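PDB 4GN5: OBody AM3L15 from Pyrobaculum aerophilum, which is an engineered binding protein built on an OB-fold scaffold, probably recognising another protein through a surface that, in natural relatives, binds nucleic acid. Local coordinates for residues I12-V23 and T92-E100. Residues are numbered along the deposited sequence; the frame is centred on the assembly and turned at random. Where two conformers were deposited one is given.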
loop_
_atom_site.group_PDB
_atom_site.type_symbol
_atom_site.label_atom_id
_atom_site.label_comp_id
_atom_site.label_asym_id
_atom_site.label_seq_id
_atom_site.Cartn_x
_atom_site.Cartn_y
_atom_site.Cartn_z
ATOM N N ILE A 12 19.075 -1.972 9.230
ATOM C CA ILE A 12 18.658 -1.423 7.958
ATOM C C ILE A 12 18.431 0.086 8.131
ATOM O O ILE A 12 17.405 0.502 8.638
ATOM C CB ILE A 12 17.436 -2.153 7.351
ATOM C CG1 ILE A 12 17.689 -3.677 7.279
ATOM C CG2 ILE A 12 17.149 -1.590 5.887
ATOM C CD1 ILE A 12 18.998 -4.073 6.455
ATOM N N THR A 13 19.429 0.872 7.723
ATOM C CA THR A 13 19.448 2.336 7.886
ATOM C C THR A 13 19.664 3.058 6.522
ATOM O O THR A 13 20.028 2.418 5.517
ATOM C CB THR A 13 20.607 2.743 8.834
ATOM O OG1 THR A 13 21.826 2.232 8.288
ATOM C CG2 THR A 13 20.486 2.113 10.173
ATOM N N PRO A 14 19.394 4.378 6.466
ATOM C CA PRO A 14 19.539 5.057 5.174
ATOM C C PRO A 14 20.965 4.934 4.554
ATOM O O PRO A 14 21.075 4.866 3.306
ATOM C CB PRO A 14 19.173 6.520 5.505
ATOM C CG PRO A 14 18.067 6.333 6.542
ATOM C CD PRO A 14 18.587 5.174 7.416
ATOM N N ASN A 15 21.985 4.793 5.392
ATOM C CA ASN A 15 23.359 4.573 4.953
ATOM C C ASN A 15 23.537 3.410 4.018
ATOM O O ASN A 15 24.471 3.368 3.225
ATOM C CB ASN A 15 24.260 4.401 6.157
ATOM C CG ASN A 15 25.717 4.480 5.809
ATOM O OD1 ASN A 15 26.170 5.437 5.187
ATOM N ND2 ASN A 15 26.478 3.487 6.220
ATOM N N LEU A 16 22.604 2.480 4.067
ATOM C CA LEU A 16 22.702 1.274 3.261
ATOM C C LEU A 16 22.089 1.453 1.893
ATOM O O LEU A 16 21.985 0.492 1.096
ATOM C CB LEU A 16 22.087 0.074 4.001
ATOM C CG LEU A 16 22.753 -0.331 5.326
ATOM C CD1 LEU A 16 22.236 -1.621 5.921
ATOM C CD2 LEU A 16 24.314 -0.387 5.155
ATOM N N HIS A 17 21.679 2.685 1.603
ATOM C CA HIS A 17 20.970 2.963 0.353
ATOM C C HIS A 17 21.762 2.463 -0.852
ATOM O O HIS A 17 22.939 2.752 -0.978
ATOM C CB HIS A 17 20.664 4.454 0.199
ATOM C CG HIS A 17 20.207 4.826 -1.179
ATOM N ND1 HIS A 17 18.885 4.820 -1.546
ATOM C CD2 HIS A 17 20.896 5.201 -2.286
ATOM C CE1 HIS A 17 18.768 5.194 -2.810
ATOM N NE2 HIS A 17 19.978 5.421 -3.288
ATOM N N GLY A 18 21.107 1.673 -1.700
ATOM C CA GLY A 18 21.701 1.215 -2.948
ATOM C C GLY A 18 22.449 -0.114 -2.805
ATOM O O GLY A 18 22.940 -0.671 -3.793
ATOM N N SER A 19 22.555 -0.628 -1.588
ATOM C CA SER A 19 23.228 -1.922 -1.397
ATOM C C SER A 19 22.233 -3.043 -1.142
ATOM O O SER A 19 21.063 -2.819 -0.742
ATOM C CB SER A 19 24.243 -1.842 -0.281
ATOM O OG SER A 19 23.569 -1.709 0.936
ATOM N N GLU A 20 22.711 -4.250 -1.391
ATOM C CA GLU A 20 21.974 -5.471 -1.201
ATOM C C GLU A 20 22.158 -5.961 0.243
ATOM O O GLU A 20 23.243 -5.914 0.800
ATOM C CB GLU A 20 22.426 -6.526 -2.205
ATOM C CG GLU A 20 21.418 -7.592 -2.475
ATOM C CD GLU A 20 21.917 -8.722 -3.302
ATOM O OE1 GLU A 20 22.953 -9.299 -2.962
ATOM O OE2 GLU A 20 21.263 -9.069 -4.280
ATOM N N VAL A 21 21.057 -6.357 0.858
ATOM C CA VAL A 21 21.046 -6.930 2.205
ATOM C C VAL A 21 20.255 -8.212 2.183
ATOM O O VAL A 21 19.435 -8.432 1.286
ATOM C CB VAL A 21 20.316 -6.005 3.191
ATOM C CG1 VAL A 21 21.109 -4.717 3.380
ATOM C CG2 VAL A 21 18.821 -5.710 2.698
ATOM N N VAL A 22 20.479 -9.069 3.182
ATOM C CA VAL A 22 19.601 -10.197 3.370
ATOM C C VAL A 22 19.084 -10.094 4.796
ATOM O O VAL A 22 19.882 -10.028 5.728
ATOM C CB VAL A 22 20.295 -11.579 3.102
ATOM C CG1 VAL A 22 19.341 -12.741 3.431
ATOM C CG2 VAL A 22 20.841 -11.694 1.650
ATOM N N VAL A 23 17.757 -10.047 4.951
ATOM C CA VAL A 23 17.165 -10.060 6.277
ATOM C C VAL A 23 16.465 -11.394 6.507
ATOM O O VAL A 23 16.060 -12.068 5.557
ATOM C CB VAL A 23 16.207 -8.846 6.552
ATOM C CG1 VAL A 23 16.983 -7.550 6.505
ATOM C CG2 VAL A 23 15.040 -8.812 5.537
ATOM N N THR A 92 8.926 5.973 6.526
ATOM C CA THR A 92 9.569 4.743 6.948
ATOM C C THR A 92 11.111 4.840 7.157
ATOM O O THR A 92 11.713 3.989 7.873
ATOM C CB THR A 92 9.237 3.569 6.055
ATOM O OG1 THR A 92 9.785 3.788 4.754
ATOM C CG2 THR A 92 7.651 3.274 6.000
ATOM N N GLY A 93 11.759 5.827 6.521
ATOM C CA GLY A 93 13.234 5.974 6.626
ATOM C C GLY A 93 14.004 5.049 5.651
ATOM O O GLY A 93 14.987 5.458 4.973
ATOM N N VAL A 94 13.534 3.817 5.548
ATOM C CA VAL A 94 14.062 2.853 4.631
ATOM C C VAL A 94 12.913 2.086 3.968
ATOM O O VAL A 94 11.773 1.994 4.539
ATOM C CB VAL A 94 15.081 1.866 5.336
ATOM C CG1 VAL A 94 16.415 2.588 5.771
ATOM C CG2 VAL A 94 14.443 1.140 6.587
ATOM N N GLU A 95 13.231 1.470 2.833
ATOM C CA GLU A 95 12.365 0.511 2.136
ATOM C C GLU A 95 13.330 -0.536 1.592
ATOM O O GLU A 95 14.480 -0.212 1.278
ATOM C CB GLU A 95 11.667 1.186 0.912
ATOM C CG GLU A 95 10.887 2.478 1.316
ATOM C CD GLU A 95 10.141 3.143 0.148
ATOM O OE1 GLU A 95 9.203 3.903 0.400
ATOM O OE2 GLU A 95 10.534 2.952 -1.008
ATOM N N ILE A 96 12.875 -1.784 1.483
ATOM C CA ILE A 96 13.659 -2.852 0.863
ATOM C C ILE A 96 12.848 -3.301 -0.347
ATOM O O ILE A 96 11.660 -3.657 -0.213
ATOM C CB ILE A 96 13.967 -4.057 1.829
ATOM C CG1 ILE A 96 14.956 -3.633 2.940
ATOM C CG2 ILE A 96 14.520 -5.235 1.005
ATOM C CD1 ILE A 96 15.113 -4.582 4.137
ATOM N N PHE A 97 13.479 -3.235 -1.517
ATOM C CA PHE A 97 12.935 -3.837 -2.719
ATOM C C PHE A 97 13.530 -5.228 -2.972
ATOM O O PHE A 97 14.725 -5.361 -3.300
ATOM C CB PHE A 97 13.046 -2.855 -3.939
ATOM C CG PHE A 97 12.108 -1.696 -3.841
ATOM C CD1 PHE A 97 10.813 -1.772 -4.384
ATOM C CD2 PHE A 97 12.457 -0.544 -3.152
ATOM C CE1 PHE A 97 9.938 -0.754 -4.280
ATOM C CE2 PHE A 97 11.568 0.516 -3.040
ATOM C CZ PHE A 97 10.299 0.433 -3.610
ATOM N N PRO A 98 12.698 -6.287 -2.795
ATOM C CA PRO A 98 13.213 -7.634 -2.800
ATOM C C PRO A 98 13.538 -8.182 -4.194
ATOM O O PRO A 98 12.863 -7.868 -5.186
ATOM C CB PRO A 98 12.068 -8.447 -2.193
ATOM C CG PRO A 98 10.840 -7.744 -2.668
ATOM C CD PRO A 98 11.228 -6.261 -2.639
ATOM N N SER A 99 14.544 -9.044 -4.221
ATOM C CA SER A 99 14.760 -9.908 -5.358
ATOM C C SER A 99 14.494 -11.378 -5.010
ATOM O O SER A 99 14.186 -12.188 -5.904
ATOM C CB SER A 99 16.169 -9.732 -5.870
ATOM O OG SER A 99 17.071 -10.231 -4.927
ATOM N N GLU A 100 14.621 -11.747 -3.739
ATOM C CA GLU A 100 14.267 -13.117 -3.332
ATOM C C GLU A 100 13.451 -13.103 -2.048
ATOM O O GLU A 100 13.772 -12.363 -1.117
ATOM C CB GLU A 100 15.484 -13.992 -3.131
ATOM C CG GLU A 100 16.475 -13.974 -4.258
ATOM C CD GLU A 100 17.813 -14.606 -3.880
ATOM O OE1 GLU A 100 17.913 -15.291 -2.834
ATOM O OE2 GLU A 100 18.778 -14.423 -4.656
HETATM O O HOH W 1 18.391 -8.046 -4.519
#
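I96, V94 and I12 carry this contact, burying 72, 71 and 54 Å² respectively. The closest approaches of I96 are all made by CD1, which lies 4.0 Å from I12 CG2. The same atom is 4.1 Å from V21 CG2 and also touches V23 CG1, so one methyl meets three branched side chains. The extended second torsion of I96 (chi2 166°) carries CD1 out to that group. V94 uses both branches in the conformer modelled here, one of two, so its contacts hold for that conformer alone. In it CG1 lies over the T13-P14 peptide, 3.4 Å from T13 C, and also touches the proline ring at P14 CD (3.8 Å). The other branch, CG2, meets I12 CG2 at 3.9 Å, the two side chains crossing at about a right angle. I12 CG2 thus touches a methyl of each, V94 CG2 and I96 CD1, from two directions. At the far end a polar link takes over: one water donates to E20 OE2 and also hydrogen-bonds S99 OG at 2.6 Å, bridging the two side chains. Strands 20-24 and 95-98 each pair antiparallel with strand 75-83, consistent with the 8.5 Å between the CA atoms of V21 and I96 and the lack of direct pairing between them. The apolar cluster probably lies in the interior of the OB-fold barrel, where I96 also packs on V50 of strand 50-55.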